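Local coordinates for protein Zn-dependent hydrolase of metallo-beta-lactamase superfamily TM0207 (Thermotoga maritima, PDB 1VJN) that is a putative zinc-dependent hydrolase of the metallo-beta-lactamase superfamily, whose substrate is not established, at residues T16-G19 / H20-A24; N182-P185 / V186-L190. One frame throughout, in Å; residues are numbered along the deposited sequence.

Contact 1 of 2, residues T16-G19 / H20-A24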
loop_
_atom_site.group_PDB
_atom_site.type_symbol
_atom_site.label_atom_id
_atom_site.label_comp_id
_atom_site.label_asym_id
_atom_site.label_seq_id
_atom_site.Cartn_x
_atom_site.Cartn_y
_atom_site.Cartn_z
ATOM N N THR A 16 0.206 4.954 9.023
ATOM C CA THR A 16 1.135 6.076 9.019
ATOM C C THR A 16 1.973 6.011 7.769
ATOM O O THR A 16 2.577 5.001 7.475
ATOM C CB THR A 16 2.083 6.038 10.259
ATOM O OG1 THR A 16 1.325 6.181 11.464
ATOM C CG2 THR A 16 3.032 7.237 10.278
ATOM N N TRP A 17 2.038 7.120 7.059
ATOM C CA TRP A 17 2.849 7.202 5.877
ATOM C C TRP A 17 4.176 7.880 6.227
ATOM O O TRP A 17 4.202 8.931 6.833
ATOM C CB TRP A 17 2.101 7.967 4.796
ATOM C CG TRP A 17 2.780 7.954 3.485
ATOM C CD1 TRP A 17 3.506 6.928 2.921
ATOM C CD2 TRP A 17 2.750 8.995 2.535
ATOM N NE1 TRP A 17 3.953 7.302 1.689
ATOM C CE2 TRP A 17 3.504 8.576 1.433
ATOM C CE3 TRP A 17 2.186 10.276 2.516
ATOM C CZ2 TRP A 17 3.682 9.380 0.305
ATOM C CZ3 TRP A 17 2.364 11.073 1.394
ATOM C CH2 TRP A 17 3.101 10.619 0.307
ATOM N N PHE A 18 5.272 7.260 5.813
ATOM C CA PHE A 18 6.623 7.793 6.008
ATOM C C PHE A 18 7.255 8.290 4.701
ATOM O O PHE A 18 8.399 8.757 4.688
ATOM C CB PHE A 18 7.499 6.703 6.625
ATOM C CG PHE A 18 7.129 6.395 8.024
ATOM C CD1 PHE A 18 7.496 7.238 9.035
ATOM C CD2 PHE A 18 6.371 5.281 8.323
ATOM C CE1 PHE A 18 7.159 6.966 10.318
ATOM C CE2 PHE A 18 6.021 5.013 9.614
ATOM C CZ PHE A 18 6.416 5.844 10.606
ATOM N N GLY A 19 6.508 8.180 3.618
ATOM C CA GLY A 19 6.952 8.623 2.301
ATOM C C GLY A 19 7.266 7.462 1.386
ATOM O O GLY A 19 7.406 6.346 1.832
ATOM N N HIS A 20 7.398 7.727 0.084
ATOM C CA HIS A 20 7.650 6.689 -0.866
ATOM C C HIS A 20 6.544 5.604 -0.715
ATOM O O HIS A 20 5.395 5.964 -0.744
ATOM C CB HIS A 20 9.093 6.201 -0.757
ATOM C CG HIS A 20 10.117 7.262 -1.071
ATOM N ND1 HIS A 20 10.319 7.752 -2.349
ATOM C CD2 HIS A 20 10.988 7.928 -0.279
ATOM C CE1 HIS A 20 11.267 8.667 -2.326
ATOM N NE2 HIS A 20 11.695 8.788 -1.083
ATOM N N ALA A 21 6.861 4.321 -0.583
ATOM C CA ALA A 21 5.810 3.265 -0.453
ATOM C C ALA A 21 5.824 2.686 0.984
ATOM O O ALA A 21 5.297 1.605 1.222
ATOM C CB ALA A 21 6.067 2.152 -1.453
ATOM N N CYS A 22 6.453 3.427 1.895
ATOM C CA CYS A 22 6.633 3.045 3.311
ATOM C C CYS A 22 5.546 3.542 4.258
ATOM O O CYS A 22 5.420 4.729 4.544
ATOM C CB CYS A 22 7.972 3.527 3.825
ATOM S SG CYS A 22 8.258 2.964 5.522
ATOM N N PHE A 23 4.751 2.595 4.717
ATOM C CA PHE A 23 3.682 2.785 5.664
ATOM C C PHE A 23 3.847 1.879 6.875
ATOM O O PHE A 23 4.311 0.738 6.744
ATOM C CB PHE A 23 2.367 2.366 5.008
ATOM C CG PHE A 23 1.987 3.176 3.807
ATOM C CD1 PHE A 23 2.532 2.890 2.560
ATOM C CD2 PHE A 23 1.053 4.178 3.910
ATOM C CE1 PHE A 23 2.189 3.634 1.443
ATOM C CE2 PHE A 23 0.694 4.916 2.790
ATOM C CZ PHE A 23 1.263 4.642 1.559
ATOM N N ALA A 24 3.473 2.380 8.039
ATOM C CA ALA A 24 3.269 1.519 9.215
ATOM C C ALA A 24 1.778 1.330 9.347
ATOM O O ALA A 24 1.008 2.319 9.384
ATOM C CB ALA A 24 3.874 2.105 10.510
HETATM O O HOH W 1 0.482 3.536 12.053
#
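Thr16 and Ala24 form an antiparallel hydrogen-bonded pair, Trp17 and Phe23 the non-hydrogen-bonded pair next to it, and a type II' turn from Gly19 to Cys22 joins the two strands into a beta hairpin. Thr16 N reaches Ala24 O at 2.8 Å, with the bond returned from Ala24 N to Thr16 O. The five-membered ring of Trp17 and the ring of Phe23 form an offset stack, planes 21° apart, with Trp17 CD1 over one face of the phenyl ring, 3.5 Å from Phe23 CE2. With CG anti to the backbone N (chi1 -173°), the indole lies along the hairpin toward the turn, and Trp17 NE1 donates to His20 O at 3.1 Å. That oxygen lies close to the indole plane, whereas the NE1 stands well above the carbonyl plane. Phe18 meets Ala24 by its edge: Phe18 CE2 is 3.7 Å from Ala24 CB. Nearer the backbone, Cys22 SG comes obliquely to the same ring, close to Phe18 CB and CD2. A water bridges Thr16 OG1 and Ala24 O. Within the turn, Ala21 O is bonded to His120 NE2 and Thr34 OG1. The five-membered ring of the indole thus stacks on Phe23 while its N-H satisfies a turn carbonyl, tying strand to turn through one side chain.

Contact 2 of 2, residues N182-P185 / V186-L190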
loop_
_atom_site.group_PDB
_atom_site.type_symbol
_atom_site.label_atom_id
_atom_site.label_comp_id
_atom_site.label_asym_id
_atom_site.label_seq_id
_atom_site.Cartn_x
_atom_site.Cartn_y
_atom_site.Cartn_z
ATOM N N ASN A 182 9.035 12.287 -15.181
ATOM C CA ASN A 182 8.045 11.349 -15.684
ATOM C C ASN A 182 7.121 10.794 -14.643
ATOM O O ASN A 182 6.790 9.589 -14.680
ATOM C CB ASN A 182 8.726 10.160 -16.375
ATOM C CG ASN A 182 9.087 10.449 -17.771
ATOM O OD1 ASN A 182 8.487 11.310 -18.423
ATOM N ND2 ASN A 182 10.056 9.724 -18.270
ATOM N N LEU A 183 6.697 11.628 -13.702
ATOM C CA LEU A 183 5.688 11.206 -12.748
ATOM C C LEU A 183 4.527 12.191 -12.795
ATOM O O LEU A 183 4.744 13.376 -12.704
ATOM C CB LEU A 183 6.249 11.214 -11.354
ATOM C CG LEU A 183 7.208 10.144 -10.922
ATOM C CD1 LEU A 183 7.529 10.394 -9.469
ATOM C CD2 LEU A 183 6.571 8.764 -11.125
ATOM N N LEU A 184 3.301 11.690 -12.898
ATOM C CA LEU A 184 2.131 12.549 -12.948
ATOM C C LEU A 184 1.762 13.030 -11.552
ATOM O O LEU A 184 2.045 12.358 -10.556
ATOM C CB LEU A 184 0.957 11.794 -13.560
ATOM C CG LEU A 184 1.129 11.365 -15.024
ATOM C CD1 LEU A 184 0.064 10.360 -15.445
ATOM C CD2 LEU A 184 1.149 12.587 -15.988
ATOM N N PRO A 185 1.131 14.198 -11.468
ATOM C CA PRO A 185 0.631 14.684 -10.204
ATOM C C PRO A 185 -0.540 13.827 -9.687
ATOM O O PRO A 185 -1.240 13.226 -10.476
ATOM C CB PRO A 185 0.170 16.092 -10.533
ATOM C CG PRO A 185 -0.171 16.039 -11.952
ATOM C CD PRO A 185 0.867 15.152 -12.567
ATOM N N VAL A 186 -0.723 13.795 -8.364
ATOM C CA VAL A 186 -1.845 13.105 -7.759
ATOM C C VAL A 186 -3.178 13.701 -8.253
ATOM O O VAL A 186 -4.176 13.011 -8.334
ATOM C CB VAL A 186 -1.747 13.117 -6.182
ATOM C CG1 VAL A 186 -2.006 14.461 -5.585
ATOM C CG2 VAL A 186 -2.714 12.100 -5.622
ATOM N N ASP A 187 -3.173 14.973 -8.625
ATOM C CA ASP A 187 -4.386 15.625 -9.132
ATOM C C ASP A 187 -4.989 14.919 -10.354
ATOM O O ASP A 187 -6.203 14.958 -10.540
ATOM C CB ASP A 187 -4.101 17.086 -9.485
ATOM C CG ASP A 187 -3.868 17.979 -8.245
ATOM O OD1 ASP A 187 -3.966 17.509 -7.072
ATOM O OD2 ASP A 187 -3.577 19.199 -8.371
ATOM N N ASP A 188 -4.153 14.258 -11.180
ATOM C CA ASP A 188 -4.665 13.502 -12.339
ATOM C C ASP A 188 -5.489 12.294 -11.942
ATOM O O ASP A 188 -6.368 11.865 -12.649
ATOM C CB ASP A 188 -3.513 13.003 -13.220
ATOM C CG ASP A 188 -2.842 14.115 -13.991
ATOM O OD1 ASP A 188 -3.141 15.308 -13.751
ATOM O OD2 ASP A 188 -1.983 13.889 -14.861
ATOM N N PHE A 189 -5.174 11.697 -10.822
ATOM C CA PHE A 189 -5.995 10.627 -10.277
ATOM C C PHE A 189 -7.236 11.196 -9.601
ATOM O O PHE A 189 -8.357 10.703 -9.790
ATOM C CB PHE A 189 -5.125 9.849 -9.323
ATOM C CG PHE A 189 -5.775 8.663 -8.699
ATOM C CD1 PHE A 189 -6.159 7.581 -9.458
ATOM C CD2 PHE A 189 -5.936 8.605 -7.302
ATOM C CE1 PHE A 189 -6.717 6.480 -8.872
ATOM C CE2 PHE A 189 -6.512 7.503 -6.712
ATOM C CZ PHE A 189 -6.892 6.436 -7.483
ATOM N N LEU A 190 -7.070 12.258 -8.824
ATOM C CA LEU A 190 -8.206 12.824 -8.061
ATOM C C LEU A 190 -9.367 13.283 -8.940
ATOM O O LEU A 190 -10.530 13.193 -8.547
ATOM C CB LEU A 190 -7.754 14.000 -7.180
ATOM C CG LEU A 190 -6.636 13.687 -6.194
ATOM C CD1 LEU A 190 -6.281 14.920 -5.339
ATOM C CD2 LEU A 190 -6.998 12.511 -5.315
#
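Asp188 folds back from the first turn of helix 187-190 over Leu184 and Pro185, the residues that lead into it. Its backbone N donates to Pro185 O at 3.2 Å, coming from above the carbonyl plane and not along a lone pair. The bond spans three residues and closes the turn by which the chain enters the helix; further on, Leu190 N bonds to Val186 O.

From CB outward, the Asp188 side chain first passes the same carbonyl, with CB 3.6 Å from Pro185 O. Because CG lies beside the backbone N and opposite the carbonyl carbon (chi1 -72°), the carboxylate is carried back toward the incoming chain. Asp188 CG then comes to 3.9 Å from Pro185 CG. At the end the two oxygens divide: Asp188 OD1 touches the proline ring, 3.5 Å from Pro185 CG, and Asp188 OD2 lies against leucine, 3.6 Å from Leu184 CD2 and 3.8 Å from Leu184 CB. The leucine side chain crosses that of the aspartate at about a right angle, while the proline ring meets it more obliquely. Both oxygens therefore rest against carbon on this side, in van der Waals contact, and the backbone bond supplies the polar link between the two segments.

Pro154 of helix 154-163 touches both Leu184 and Asp188, and also Phe189, whose side chain also touches Ala157 of that helix and whose ring meets Phe193 edge to face. On strand 168-172, Pro171 receives Val186 and Phe189, and Ile169 adds a further contact to Phe189. Leu190 packs on Val214 and Val216 of strand 213-216, so the short helix lies against two neighbouring parallel strands of the eight-stranded sheet and alongside helix 154-163.

How the contacts relate
Contact 1 comes first along the chain, in the hairpin of strands 13-19 and 22-27, and contact 2 follows far downstream, where the loop after strand 168-172 enters helix 187-190. Their centres are about 18 Å apart and their nearest atoms about 8 Å, without touching. The hairpin belongs to the six-stranded mixed sheet, its contact centred about 8 Å from the centre of the chain, against about 17 Å for contact 2. Tyr174 touches both Trp17 of contact 1 and Val186 of contact 2, providing an indirect connection between them. Contact 1 lies within one sheet and contact 2 in a loop and short helix packed on the other, consistent with the alpha-beta-beta-alpha sandwich of the metallo-hydrolase/oxidoreductase fold.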